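Local structure of protein-tyrosine-phosphatase PTP1 (Arabidopsis thaliana, 6KRW) at residues Leu3-Ser6 with Ser7-Asn11; Lys96-Ser100 with Glu101-Gln105; Ala215-Glu218 with Ile219-Leu223; His251-Ile254 with Gln255-Ala259; Ile295-Glu298 with Leu299-Leu302. The protein removes phosphate from phosphotyrosine in proteins, including the MAP kinase MPK6 and, in vitro, MPK4, and modulates plant defence responses. All coordinates share one frame; numbering follows the deposited sequence.

Overall arrangement
The five contacts come in series along the chain. Contact 1 starts helix 7-24, contact 2 is the loop between strands 92-95 and 106-109 at one margin of the mixed sheet, and contacts 3, 4 and 5 are turns of helices 214-223, 242-259 and 285-303. Contact 4 is the hub: it touches the other four, its centre about 9 Å from that of contact 2 and 11 to 13 Å from those of contacts 1, 3 and 5. Contacts 3 and 5 are joined directly by salt bridges, whereas contacts 2 and 5 stay about 12 Å apart at their nearest atoms. Together they join helices 7-24, 214-223, 242-259 and 285-303 and the 96-105 loop into one packed region.

Contact 1 (Leu3-Ser6 with Ser7-Asn11); sequences LSLS and SDQLN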
loop_
_atom_site.group_PDB
_atom_site.type_symbol
_atom_site.label_atom_id
_atom_site.label_comp_id
_atom_site.label_asym_id
_atom_site.label_seq_id
_atom_site.Cartn_x
_atom_site.Cartn_y
_atom_site.Cartn_z
ATOM N N LEU A 3 4.527 -2.815 21.753
ATOM C CA LEU A 3 3.071 -3.092 21.861
ATOM C C LEU A 3 2.779 -3.827 23.167
ATOM O O LEU A 3 3.531 -4.756 23.498
ATOM C CB LEU A 3 2.598 -3.967 20.695
ATOM C CG LEU A 3 2.522 -3.341 19.302
ATOM C CD1 LEU A 3 1.573 -4.152 18.421
ATOM C CD2 LEU A 3 2.089 -1.881 19.341
ATOM N N SER A 4 1.700 -3.461 23.856
ATOM C CA SER A 4 1.192 -4.283 24.983
ATOM C C SER A 4 0.141 -5.235 24.431
ATOM O O SER A 4 -0.918 -4.759 24.014
ATOM C CB SER A 4 0.633 -3.439 26.084
ATOM O OG SER A 4 1.664 -2.700 26.710
ATOM N N LEU A 5 0.425 -6.529 24.430
ATOM C CA LEU A 5 -0.531 -7.506 23.858
ATOM C C LEU A 5 -1.315 -8.168 24.987
ATOM O O LEU A 5 -0.764 -8.359 26.081
ATOM C CB LEU A 5 0.234 -8.561 23.057
ATOM C CG LEU A 5 0.606 -8.202 21.616
ATOM C CD1 LEU A 5 -0.612 -7.844 20.784
ATOM C CD2 LEU A 5 1.613 -7.067 21.581
ATOM N N SER A 6 -2.541 -8.573 24.700
ATOM C CA SER A 6 -3.323 -9.403 25.644
ATOM C C SER A 6 -2.809 -10.848 25.610
ATOM O O SER A 6 -2.018 -11.215 24.705
ATOM C CB SER A 6 -4.784 -9.324 25.334
ATOM O OG SER A 6 -5.054 -9.877 24.054
ATOM N N SER A 7 -3.241 -11.654 26.571
ATOM C CA SER A 7 -2.934 -13.106 26.579
ATOM C C SER A 7 -3.444 -13.738 25.283
ATOM O O SER A 7 -2.682 -14.503 24.652
ATOM C CB SER A 7 -3.511 -13.777 27.788
ATOM O OG SER A 7 -2.894 -13.279 28.963
ATOM N N ASP A 8 -4.666 -13.401 24.880
ATOM C CA ASP A 8 -5.263 -13.911 23.621
ATOM C C ASP A 8 -4.340 -13.569 22.451
ATOM O O ASP A 8 -4.045 -14.461 21.638
ATOM C CB ASP A 8 -6.653 -13.321 23.384
ATOM C CG ASP A 8 -7.637 -13.599 24.502
ATOM O OD1 ASP A 8 -7.418 -14.567 25.258
ATOM O OD2 ASP A 8 -8.605 -12.833 24.618
ATOM N N GLN A 9 -3.897 -12.318 22.364
ATOM C CA GLN A 9 -3.086 -11.858 21.210
ATOM C C GLN A 9 -1.745 -12.594 21.207
ATOM O O GLN A 9 -1.297 -13.004 20.118
ATOM C CB GLN A 9 -2.902 -10.343 21.265
ATOM C CG GLN A 9 -4.178 -9.574 20.956
ATOM C CD GLN A 9 -4.009 -8.078 21.074
ATOM O OE1 GLN A 9 -3.437 -7.572 22.037
ATOM N NE2 GLN A 9 -4.544 -7.357 20.103
ATOM N N LEU A 10 -1.148 -12.787 22.383
ATOM C CA LEU A 10 0.169 -13.478 22.447
ATOM C C LEU A 10 0.020 -14.934 21.991
ATOM O O LEU A 10 0.886 -15.411 21.229
ATOM C CB LEU A 10 0.718 -13.418 23.877
ATOM C CG LEU A 10 1.556 -12.189 24.195
ATOM C CD1 LEU A 10 1.930 -12.184 25.666
ATOM C CD2 LEU A 10 2.793 -12.140 23.311
ATOM N N ASN A 11 -1.015 -15.625 22.466
ATOM C CA ASN A 11 -1.273 -17.032 22.049
ATOM C C ASN A 11 -1.447 -17.084 20.530
ATOM O O ASN A 11 -0.944 -18.019 19.878
ATOM C CB ASN A 11 -2.509 -17.592 22.738
ATOM C CG ASN A 11 -2.291 -17.853 24.210
ATOM O OD1 ASN A 11 -1.170 -18.090 24.645
ATOM N ND2 ASN A 11 -3.360 -17.823 24.984
#
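Ser6 and Gln9 form a capping box at the start of helix 7-24. Ser6 is the N-cap, and its OG accepts the amide of Gln9, with Gln9 N to Ser6 OG at 3.2 Å. In return the Gln9 side chain reaches back: Ser6 N gives a nearly straight bond to Gln9 OE1 (3.0 Å, 169°), lying in the carbonyl plane on a lone pair of the amide oxygen. Ser6 OG adds a weak bond to the same OE1. The hydroxyl can serve both because chi1 of 64° sets OG between the backbone N and the carbonyl carbon. The first helical backbone bond runs from Leu10 N to Ser6 O at 2.9 Å.

The Leu5 side chain crosses that of Gln9 at about a right angle. Its CD1 makes a close van der Waals approach to the amide, 3.1 Å from Gln9 OE1, and also packs on Gln9 CB. Apolar contact is made by Leu5 CB with Leu10 CG at 4.0 Å. Gln9 NE2 turns to Leu258 O, and the Leu5 side chain also touches Leu258.

Both ends of the Gln9 amide are therefore engaged, which fixes its rotation; the box supplies partners for two backbone amides, and the Gln9 NE2 bond links the helix start to Leu258 in the last turns of helix 242-259.

Contact 2 (Lys96-Ser100 with Glu101-Gln105); sequences KTSES and ESISQ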
loop_
_atom_site.group_PDB
_atom_site.type_symbol
_atom_site.label_atom_id
_atom_site.label_comp_id
_atom_site.label_asym_id
_atom_site.label_seq_id
_atom_site.Cartn_x
_atom_site.Cartn_y
_atom_site.Cartn_z
ATOM N N LYS A 96 -9.490 -4.068 1.093
ATOM C CA LYS A 96 -10.213 -4.211 2.365
ATOM C C LYS A 96 -10.519 -5.690 2.554
ATOM O O LYS A 96 -11.187 -6.266 1.704
ATOM C CB LYS A 96 -11.459 -3.328 2.388
ATOM C CG LYS A 96 -12.279 -3.388 3.658
ATOM C CD LYS A 96 -13.455 -2.437 3.641
ATOM C CE LYS A 96 -14.191 -2.438 4.963
ATOM N NZ LYS A 96 -15.363 -1.527 4.954
ATOM N N THR A 97 -10.096 -6.271 3.651
ATOM C CA THR A 97 -10.295 -7.703 3.933
ATOM C C THR A 97 -11.366 -7.876 5.012
ATOM O O THR A 97 -11.937 -8.939 5.105
ATOM C CB THR A 97 -8.987 -8.351 4.375
ATOM O OG1 THR A 97 -8.586 -7.722 5.603
ATOM C CG2 THR A 97 -7.907 -8.212 3.333
ATOM N N SER A 98 -11.588 -6.877 5.838
ATOM C CA SER A 98 -12.314 -7.045 7.119
ATOM C C SER A 98 -13.076 -5.769 7.450
ATOM O O SER A 98 -12.705 -4.709 6.960
ATOM C CB SER A 98 -11.414 -7.385 8.284
ATOM O OG SER A 98 -10.269 -8.156 7.941
ATOM N N GLU A 99 -14.123 -5.876 8.265
ATOM C CA GLU A 99 -14.785 -4.668 8.799
ATOM C C GLU A 99 -14.543 -4.690 10.294
ATOM O O GLU A 99 -15.398 -5.156 11.019
ATOM C CB GLU A 99 -16.281 -4.611 8.514
ATOM C CG GLU A 99 -16.901 -3.336 9.052
ATOM C CD GLU A 99 -16.372 -2.097 8.353
ATOM O OE1 GLU A 99 -15.848 -1.192 9.026
ATOM O OE2 GLU A 99 -16.529 -2.032 7.139
ATOM N N SER A 100 -13.389 -4.199 10.696
ATOM C CA SER A 100 -12.922 -4.216 12.099
ATOM C C SER A 100 -12.214 -2.894 12.378
ATOM O O SER A 100 -11.412 -2.450 11.534
ATOM C CB SER A 100 -12.018 -5.387 12.353
ATOM O OG SER A 100 -11.376 -5.242 13.606
ATOM N N GLU A 101 -12.482 -2.312 13.536
ATOM C CA GLU A 101 -11.778 -1.091 13.990
ATOM C C GLU A 101 -10.292 -1.399 14.213
ATOM O O GLU A 101 -9.534 -0.444 14.439
ATOM C CB GLU A 101 -12.448 -0.574 15.265
ATOM C CG GLU A 101 -13.930 -0.314 15.087
ATOM C CD GLU A 101 -14.658 0.149 16.335
ATOM O OE1 GLU A 101 -15.047 1.330 16.378
ATOM O OE2 GLU A 101 -14.855 -0.673 17.253
ATOM N N SER A 102 -9.882 -2.669 14.150
ATOM C CA SER A 102 -8.471 -3.042 14.439
ATOM C C SER A 102 -7.710 -3.383 13.157
ATOM O O SER A 102 -6.522 -3.682 13.268
ATOM C CB SER A 102 -8.406 -4.188 15.415
ATOM O OG SER A 102 -9.110 -3.872 16.602
ATOM N N ILE A 103 -8.379 -3.398 11.996
ATOM C CA ILE A 103 -7.745 -3.822 10.716
ATOM C C ILE A 103 -7.820 -2.663 9.723
ATOM O O ILE A 103 -8.930 -2.224 9.395
ATOM C CB ILE A 103 -8.383 -5.124 10.208
ATOM C CG1 ILE A 103 -8.297 -6.205 11.291
ATOM C CG2 ILE A 103 -7.706 -5.536 8.913
ATOM C CD1 ILE A 103 -9.089 -7.422 11.012
ATOM N N SER A 104 -6.652 -2.156 9.302
ATOM C CA SER A 104 -6.549 -1.052 8.328
ATOM C C SER A 104 -7.123 -1.479 6.974
ATOM O O SER A 104 -6.952 -2.651 6.561
ATOM C CB SER A 104 -5.132 -0.614 8.116
ATOM O OG SER A 104 -4.483 -0.321 9.365
ATOM N N GLN A 105 -7.681 -0.500 6.287
ATOM C CA GLN A 105 -7.957 -0.622 4.853
ATOM C C GLN A 105 -6.914 0.215 4.118
ATOM O O GLN A 105 -6.355 1.194 4.720
ATOM C CB GLN A 105 -9.394 -0.220 4.544
ATOM C CG GLN A 105 -9.712 1.236 4.711
ATOM C CD GLN A 105 -11.185 1.540 4.573
ATOM O OE1 GLN A 105 -11.939 0.806 3.894
ATOM N NE2 GLN A 105 -11.598 2.648 5.183
HETATM O O HOH W 1 -14.691 0.950 3.855
HETATM O O HOH W 2 -9.074 -4.374 5.585
#
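Ile103 lays its CD1 methyl over the side chain of Ser98, 3.4 Å from Ser98 OG and 3.6 Å from Ser98 CB, and CD1 also meets Ser100 CB. Its other branch, CG2, lies near Ser98 OG and, a little farther off, Thr97 OG1; the Thr97 and Ile103 side chains cross at about a right angle. The Ser98 and Thr97 hydroxyls are themselves hydrogen-bonded, Ser98 OG to Thr97 OG1 at 2.9 Å, so the methyls of Ile103 rest on a linked pair of polar groups. Ile103 also touches Asn252 and Arg256 of helix 242-259.

Ser100 starts a type I turn that ends at Ile103. The closing bond, Ile103 N to Ser100 O, is 3.2 Å long; it is straight at the hydrogen, but the donor stands 66° out of the carbonyl plane. A second bond runs from Ser102 N to Ser100 OG at 3.0 Å and makes an ST turn. Chi1 of 168° places that hydroxyl anti to the backbone N, where it can accept from Ser102 N.

At the other end the extended Lys96 chain passes Gln105, with Lys96 CD 3.6 Å from Gln105 OE1. Water 1 joins Lys96 NZ to Gln105 OE1; an apparent salt bridge from NZ to Glu99 OE2 is doubtful, being very short and to a poorly ordered residue. Water 2 bridges Thr97 N and Ser104 O at 2.9 Å from each.

The arrangement is the long connection of a beta hairpin between the adjacent antiparallel strands 92-95 and 106-109, with a type I turn within it and two waters bridging its arms.

Contact 3 (Ala215-Glu218 with Ile219-Leu223); sequences AVRE and ILKRL
Residues 215-223 form the last turns of helix 214-223, with i+4 to i backbone bonds (N-H to O) from Ile219 N to Ala215 O, Lys221 N to Arg217 O and Arg222 N to Glu218 O, and a weak one from Leu220 N to Val216 O. This is a helix of the protein-tyrosine-phosphatase domain, with basic side chains against helix 285-303 and apolar ones against helix 242-259.

Arg217 and Lys221, one turn apart, lie side by side and point the same way; Arg217 NH1 is 3.8 Å from Lys221 CE and 4.0 Å from Lys221 NZ. The two cations gather round carboxylates of helix 285-303: both Arg217 NH1 and Lys221 NZ make salt bridges to Asp301 and Glu298. A bend at chi4 of -65° turns the Lys221 ammonium out of the line of its otherwise extended chain. These acids would be expected to offset the like charges, and Arg217 NE is further held by Thr213.

On the apolar side, Val216 and Ile219 pack on Tyr247 of helix 242-259, and Leu220 reaches His251. The side chain of Val216 is about 8 Å from that of Arg243, a probable substrate-binding residue.

Glu218 and Arg222 also run alongside each other, and their flat groups are turned 51° apart. Glu218 OE1 takes a hydrogen bond from Thr175, leaving the other oxygen for the arginine. Arg222 grips Glu218 OE2 side-on: NE meets its anti lone pair at 3.0 Å, and NH1 approaches from above the carboxylate plane at 3.1 Å.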
loop_
_atom_site.group_PDB
_atom_site.type_symbol
_atom_site.label_atom_id
_atom_site.label_comp_id
_atom_site.label_asym_id
_atom_site.label_seq_id
_atom_site.Cartn_x
_atom_site.Cartn_y
_atom_site.Cartn_z
ATOM N N ALA A 215 13.600 -2.391 7.536
ATOM C CA ALA A 215 12.979 -1.087 7.189
ATOM C C ALA A 215 11.473 -1.296 6.944
ATOM O O ALA A 215 10.641 -0.530 7.455
ATOM C CB ALA A 215 13.641 -0.516 5.969
ATOM N N VAL A 216 11.124 -2.361 6.240
ATOM C CA VAL A 216 9.674 -2.581 5.963
ATOM C C VAL A 216 8.923 -2.828 7.275
ATOM O O VAL A 216 7.821 -2.265 7.469
ATOM C CB VAL A 216 9.519 -3.725 4.961
ATOM C CG1 VAL A 216 8.049 -4.096 4.851
ATOM C CG2 VAL A 216 10.026 -3.329 3.601
ATOM N N ARG A 217 9.501 -3.588 8.193
ATOM C CA ARG A 217 8.836 -3.813 9.498
ATOM C C ARG A 217 8.786 -2.516 10.311
ATOM O O ARG A 217 7.826 -2.344 11.068
ATOM C CB ARG A 217 9.498 -4.979 10.230
ATOM C CG ARG A 217 9.163 -6.317 9.593
ATOM C CD ARG A 217 9.683 -7.505 10.366
ATOM N NE ARG A 217 11.106 -7.437 10.622
ATOM C CZ ARG A 217 11.665 -7.154 11.790
ATOM N NH1 ARG A 217 10.920 -6.875 12.848
ATOM N NH2 ARG A 217 12.978 -7.162 11.896
ATOM N N GLU A 218 9.771 -1.624 10.181
ATOM C CA GLU A 218 9.663 -0.339 10.903
ATOM C C GLU A 218 8.447 0.452 10.402
ATOM O O GLU A 218 7.793 1.115 11.217
ATOM C CB GLU A 218 10.964 0.445 10.767
ATOM C CG GLU A 218 10.924 1.709 11.592
ATOM C CD GLU A 218 12.214 2.509 11.625
ATOM O OE1 GLU A 218 13.291 1.905 11.631
ATOM O OE2 GLU A 218 12.087 3.699 11.488
ATOM N N ILE A 219 8.151 0.400 9.105
ATOM C CA ILE A 219 6.925 1.090 8.604
ATOM C C ILE A 219 5.716 0.531 9.361
ATOM O O ILE A 219 4.922 1.307 9.892
ATOM C CB ILE A 219 6.765 0.903 7.093
ATOM C CG1 ILE A 219 7.956 1.445 6.304
ATOM C CG2 ILE A 219 5.434 1.496 6.619
ATOM C CD1 ILE A 219 7.925 1.132 4.830
ATOM N N LEU A 220 5.610 -0.792 9.454
ATOM C CA LEU A 220 4.448 -1.385 10.159
ATOM C C LEU A 220 4.455 -0.978 11.631
ATOM O O LEU A 220 3.391 -0.627 12.177
ATOM C CB LEU A 220 4.491 -2.908 9.995
ATOM C CG LEU A 220 3.465 -3.684 10.817
ATOM C CD1 LEU A 220 2.044 -3.230 10.469
ATOM C CD2 LEU A 220 3.616 -5.183 10.580
ATOM N N LYS A 221 5.632 -0.978 12.261
ATOM C CA LYS A 221 5.709 -0.614 13.693
ATOM C C LYS A 221 5.235 0.829 13.902
ATOM O O LYS A 221 4.520 1.082 14.905
ATOM C CB LYS A 221 7.134 -0.796 14.189
ATOM C CG LYS A 221 7.583 -2.242 14.271
ATOM C CD LYS A 221 9.039 -2.374 14.688
ATOM C CE LYS A 221 9.548 -3.801 14.594
ATOM N NZ LYS A 221 8.852 -4.706 15.541
ATOM N N ARG A 222 5.578 1.733 12.988
ATOM C CA ARG A 222 5.137 3.148 13.125
ATOM C C ARG A 222 3.626 3.268 12.902
ATOM O O ARG A 222 3.009 4.190 13.426
ATOM C CB ARG A 222 5.916 4.035 12.158
ATOM C CG ARG A 222 7.383 4.172 12.542
ATOM C CD ARG A 222 8.156 5.031 11.562
ATOM N NE ARG A 222 9.539 5.184 12.027
ATOM C CZ ARG A 222 9.930 5.995 12.988
ATOM N NH1 ARG A 222 11.211 6.031 13.338
ATOM N NH2 ARG A 222 9.038 6.759 13.594
ATOM N N LEU A 223 3.039 2.326 12.165
ATOM C CA LEU A 223 1.598 2.430 11.818
ATOM C C LEU A 223 0.728 1.614 12.773
ATOM O O LEU A 223 -0.508 1.760 12.678
ATOM C CB LEU A 223 1.394 1.994 10.368
ATOM C CG LEU A 223 2.108 2.839 9.308
ATOM C CD1 LEU A 223 1.693 2.389 7.909
ATOM C CD2 LEU A 223 1.854 4.340 9.494
#

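Contact 4 (His251-Ile254 with Gln255-Ala259); sequences HNTI and QRILA
Asn252 and Arg256 are joined through their side chains: Arg256 NH1 donates to Asn252 OD1 at 2.9 Å. The oxygen lies in the guanidinium plane, although the amide and guanidinium planes are turned 43° apart. A bend at chi3 (58°) brings the guanidinium back to this oxygen. Its other nitrogens are taken up too, NE by a salt bridge to Asp261 and NH2 by Ser263, while NH1 also reaches Thr270.

Asn252 ND2 gives one bond to water 3, at 2.9 Å, and another to Thr97 OG1. The same water donates to Gln255 OE1 at 2.8 Å, and that oxygen also accepts from Ser104 N. Gln255 OE1 sits at the edge of the His251 ring, 3.3 Å from His251 CD2, with the amide plane 81° from the ring. Both ring nitrogens have partners of their own, ND1 with Tyr247 OH and NE2 with Ser104 OG. Thr253 OG1 is bonded to Ala249 O.

The backbone bonds are regular, as in Gln255 N to His251 O at 3.1 Å. Apolar contact runs along the other side, where Ile254 CG2 and Leu258 CD1 lie 4.0 Å apart and Thr253 CG2 meets Ile257 CD1 at 3.8 Å.

The buried polar groups named here are thus matched by neighbours and one water, which sets the rotation of the side chains and binds helix 242-259 to the 96-105 loop.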
loop_
_atom_site.group_PDB
_atom_site.type_symbol
_atom_site.label_atom_id
_atom_site.label_comp_id
_atom_site.label_asym_id
_atom_site.label_seq_id
_atom_site.Cartn_x
_atom_site.Cartn_y
_atom_site.Cartn_z
ATOM N N HIS A 251 1.350 -6.093 6.433
ATOM C CA HIS A 251 0.574 -5.248 7.368
ATOM C C HIS A 251 -0.765 -5.910 7.699
ATOM O O HIS A 251 -1.133 -6.046 8.874
ATOM C CB HIS A 251 0.430 -3.878 6.721
ATOM C CG HIS A 251 -0.281 -2.847 7.510
ATOM N ND1 HIS A 251 0.254 -1.588 7.673
ATOM C CD2 HIS A 251 -1.470 -2.833 8.148
ATOM C CE1 HIS A 251 -0.598 -0.842 8.356
ATOM N NE2 HIS A 251 -1.644 -1.584 8.682
ATOM N N ASN A 252 -1.447 -6.363 6.664
ATOM C CA ASN A 252 -2.790 -6.947 6.849
ATOM C C ASN A 252 -2.698 -8.265 7.620
ATOM O O ASN A 252 -3.547 -8.538 8.504
ATOM C CB ASN A 252 -3.378 -7.167 5.466
ATOM C CG ASN A 252 -4.801 -7.705 5.490
ATOM O OD1 ASN A 252 -5.022 -8.849 5.060
ATOM N ND2 ASN A 252 -5.720 -6.897 5.981
ATOM N N THR A 253 -1.700 -9.092 7.317
ATOM C CA THR A 253 -1.586 -10.402 7.979
ATOM C C THR A 253 -1.371 -10.190 9.473
ATOM O O THR A 253 -1.995 -10.871 10.299
ATOM C CB THR A 253 -0.481 -11.246 7.346
ATOM O OG1 THR A 253 -0.841 -11.506 5.973
ATOM C CG2 THR A 253 -0.265 -12.535 8.105
ATOM N N ILE A 254 -0.387 -9.357 9.822
ATOM C CA ILE A 254 -0.091 -9.129 11.261
ATOM C C ILE A 254 -1.328 -8.582 11.981
ATOM O O ILE A 254 -1.665 -9.104 13.052
ATOM C CB ILE A 254 1.145 -8.229 11.402
ATOM C CG1 ILE A 254 2.388 -8.943 10.870
ATOM C CG2 ILE A 254 1.293 -7.740 12.835
ATOM C CD1 ILE A 254 2.859 -10.102 11.687
ATOM N N GLN A 255 -2.000 -7.585 11.403
ATOM C CA GLN A 255 -3.196 -7.014 12.076
ATOM C C GLN A 255 -4.255 -8.092 12.268
ATOM O O GLN A 255 -4.932 -8.094 13.309
ATOM C CB GLN A 255 -3.751 -5.853 11.278
ATOM C CG GLN A 255 -2.910 -4.610 11.419
ATOM C CD GLN A 255 -3.553 -3.385 10.833
ATOM O OE1 GLN A 255 -4.234 -3.470 9.808
ATOM N NE2 GLN A 255 -3.327 -2.236 11.469
ATOM N N ARG A 256 -4.463 -8.919 11.257
ATOM C CA ARG A 256 -5.539 -9.936 11.358
ATOM C C ARG A 256 -5.175 -11.009 12.389
ATOM O O ARG A 256 -6.063 -11.470 13.098
ATOM C CB ARG A 256 -5.826 -10.503 9.967
ATOM C CG ARG A 256 -6.643 -9.540 9.114
ATOM C CD ARG A 256 -6.636 -9.916 7.656
ATOM N NE ARG A 256 -7.141 -11.267 7.426
ATOM C CZ ARG A 256 -6.759 -12.035 6.425
ATOM N NH1 ARG A 256 -5.957 -11.552 5.493
ATOM N NH2 ARG A 256 -7.265 -13.264 6.305
ATOM N N ILE A 257 -3.902 -11.381 12.511
ATOM C CA ILE A 257 -3.477 -12.318 13.584
ATOM C C ILE A 257 -3.794 -11.679 14.937
ATOM O O ILE A 257 -4.380 -12.350 15.794
ATOM C CB ILE A 257 -1.995 -12.689 13.446
ATOM C CG1 ILE A 257 -1.747 -13.505 12.180
ATOM C CG2 ILE A 257 -1.502 -13.405 14.702
ATOM C CD1 ILE A 257 -0.275 -13.554 11.778
ATOM N N LEU A 258 -3.438 -10.408 15.109
ATOM C CA LEU A 258 -3.635 -9.709 16.399
ATOM C C LEU A 258 -5.125 -9.538 16.694
ATOM O O LEU A 258 -5.478 -9.412 17.874
ATOM C CB LEU A 258 -2.944 -8.347 16.340
ATOM C CG LEU A 258 -1.424 -8.404 16.387
ATOM C CD1 LEU A 258 -0.840 -7.019 16.140
ATOM C CD2 LEU A 258 -0.952 -8.939 17.739
ATOM N N ALA A 259 -5.967 -9.576 15.661
ATOM C CA ALA A 259 -7.428 -9.393 15.849
ATOM C C ALA A 259 -8.133 -10.740 15.991
ATOM O O ALA A 259 -9.337 -10.738 16.258
ATOM C CB ALA A 259 -8.010 -8.586 14.728
HETATM O O HOH W 3 -4.856 -4.399 7.225
#

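Contact 5 (Ile295-Glu298 with Leu299-Leu302); sequences IVDE and LEDL
Ile295 and Leu299 lie side by side on one face of helix 285-303 and point the same way, with Ile295 CG2 3.8 Å from Leu299 CD1. Both side chains turn to the neighbouring helices: Ile295 meets Phe20 and Thr253, and Leu299 meets Ala16 and Ile254. Further along, Leu302 crosses Glu298 at a slant, its CD1 4.1 Å from Glu298 CG, and also rests on Ile254.

The acids are set against each other in two pairs. Glu298 and Asp301 cross at about a right angle, their carboxylate planes 76° apart and Glu298 OE1 3.8 Å from Asp301 OD2. Chi2 of 62° folds the Glu298 chain, so its carboxylate curls towards Asp301 instead of running straight out. The two carboxylates share the basic pair of helix 214-223, and Tyr224 OH binds Glu298 OE2. This would probably stabilise their charged forms.

Asp297 and Glu300 are turned less, with planes 33° apart and Asp297 OD1 4.0 Å from Glu300 OE1. Their other oxygens have separate partners, Asp297 OD2 with Thr213 and Glu300 OE2 with Arg21 of helix 7-24. Glu300 also slants across Val296, whose CG1 is 3.8 Å from Glu300 OE2.

Water 4 donates to Asp297 O at 2.8 Å and, over a longer 3.3 Å, to Asp301 OD1, beside the backbone bond from Asp301 N to Asp297 O.

The pattern is that of an amphipathic alpha-helix: the C-terminal helix of this phosphatase packs its aliphatic side on helices 7-24 and 242-259 and turns Asp297, Glu298 and Asp301 towards helix 214-223, while Glu300 pairs with Arg21 of helix 7-24.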
loop_
_atom_site.group_PDB
_atom_site.type_symbol
_atom_site.label_atom_id
_atom_site.label_comp_id
_atom_site.label_asym_id
_atom_site.label_seq_id
_atom_site.Cartn_x
_atom_site.Cartn_y
_atom_site.Cartn_z
ATOM N N ILE A 295 6.800 -11.465 7.873
ATOM C CA ILE A 295 5.762 -11.843 8.866
ATOM C C ILE A 295 6.402 -12.666 9.994
ATOM O O ILE A 295 6.110 -12.405 11.167
ATOM C CB ILE A 295 4.629 -12.611 8.163
ATOM C CG1 ILE A 295 3.811 -11.678 7.270
ATOM C CG2 ILE A 295 3.743 -13.321 9.174
ATOM C CD1 ILE A 295 2.975 -12.374 6.204
ATOM N N VAL A 296 7.276 -13.611 9.659
ATOM C CA VAL A 296 7.996 -14.383 10.709
ATOM C C VAL A 296 8.808 -13.429 11.584
ATOM O O VAL A 296 8.723 -13.560 12.825
ATOM C CB VAL A 296 8.862 -15.491 10.094
ATOM C CG1 VAL A 296 9.878 -16.032 11.089
ATOM C CG2 VAL A 296 7.990 -16.609 9.560
ATOM N N ASP A 297 9.582 -12.533 10.974
ATOM C CA ASP A 297 10.483 -11.621 11.741
ATOM C C ASP A 297 9.627 -10.756 12.669
ATOM O O ASP A 297 10.014 -10.558 13.833
ATOM C CB ASP A 297 11.321 -10.760 10.803
ATOM C CG ASP A 297 12.384 -11.557 10.073
ATOM O OD1 ASP A 297 12.586 -12.739 10.435
ATOM O OD2 ASP A 297 12.973 -11.009 9.106
ATOM N N GLU A 298 8.451 -10.323 12.182
ATOM C CA GLU A 298 7.629 -9.433 13.025
ATOM C C GLU A 298 6.990 -10.238 14.155
ATOM O O GLU A 298 6.899 -9.729 15.286
ATOM C CB GLU A 298 6.621 -8.645 12.206
ATOM C CG GLU A 298 5.929 -7.586 13.031
ATOM C CD GLU A 298 6.841 -6.522 13.604
ATOM O OE1 GLU A 298 7.968 -6.419 13.125
ATOM O OE2 GLU A 298 6.391 -5.800 14.491
ATOM N N LEU A 299 6.500 -11.440 13.863
ATOM C CA LEU A 299 5.920 -12.311 14.916
ATOM C C LEU A 299 6.981 -12.658 15.976
ATOM O O LEU A 299 6.591 -12.783 17.152
ATOM C CB LEU A 299 5.337 -13.579 14.295
ATOM C CG LEU A 299 4.044 -13.381 13.500
ATOM C CD1 LEU A 299 3.658 -14.643 12.751
ATOM C CD2 LEU A 299 2.908 -12.924 14.418
ATOM N N GLU A 300 8.260 -12.770 15.604
ATOM C CA GLU A 300 9.343 -13.004 16.594
ATOM C C GLU A 300 9.491 -11.771 17.493
ATOM O O GLU A 300 9.618 -11.968 18.719
ATOM C CB GLU A 300 10.646 -13.351 15.887
ATOM C CG GLU A 300 10.661 -14.742 15.329
ATOM C CD GLU A 300 11.887 -15.111 14.509
ATOM O OE1 GLU A 300 12.722 -14.207 14.185
ATOM O OE2 GLU A 300 12.024 -16.328 14.221
ATOM N N ASP A 301 9.420 -10.566 16.924
ATOM C CA ASP A 301 9.468 -9.316 17.728
ATOM C C ASP A 301 8.266 -9.260 18.669
ATOM O O ASP A 301 8.463 -8.947 19.854
ATOM C CB ASP A 301 9.455 -8.082 16.839
ATOM C CG ASP A 301 10.814 -7.708 16.304
ATOM O OD1 ASP A 301 11.781 -8.419 16.612
ATOM O OD2 ASP A 301 10.885 -6.710 15.584
ATOM N N LEU A 302 7.072 -9.589 18.163
ATOM C CA LEU A 302 5.826 -9.416 18.955
ATOM C C LEU A 302 5.824 -10.400 20.130
ATOM O O LEU A 302 5.215 -10.078 21.164
ATOM C CB LEU A 302 4.600 -9.602 18.054
ATOM C CG LEU A 302 4.344 -8.466 17.065
ATOM C CD1 LEU A 302 3.392 -8.908 15.962
ATOM C CD2 LEU A 302 3.820 -7.223 17.780
HETATM O O HOH W 4 12.759 -10.506 14.297
#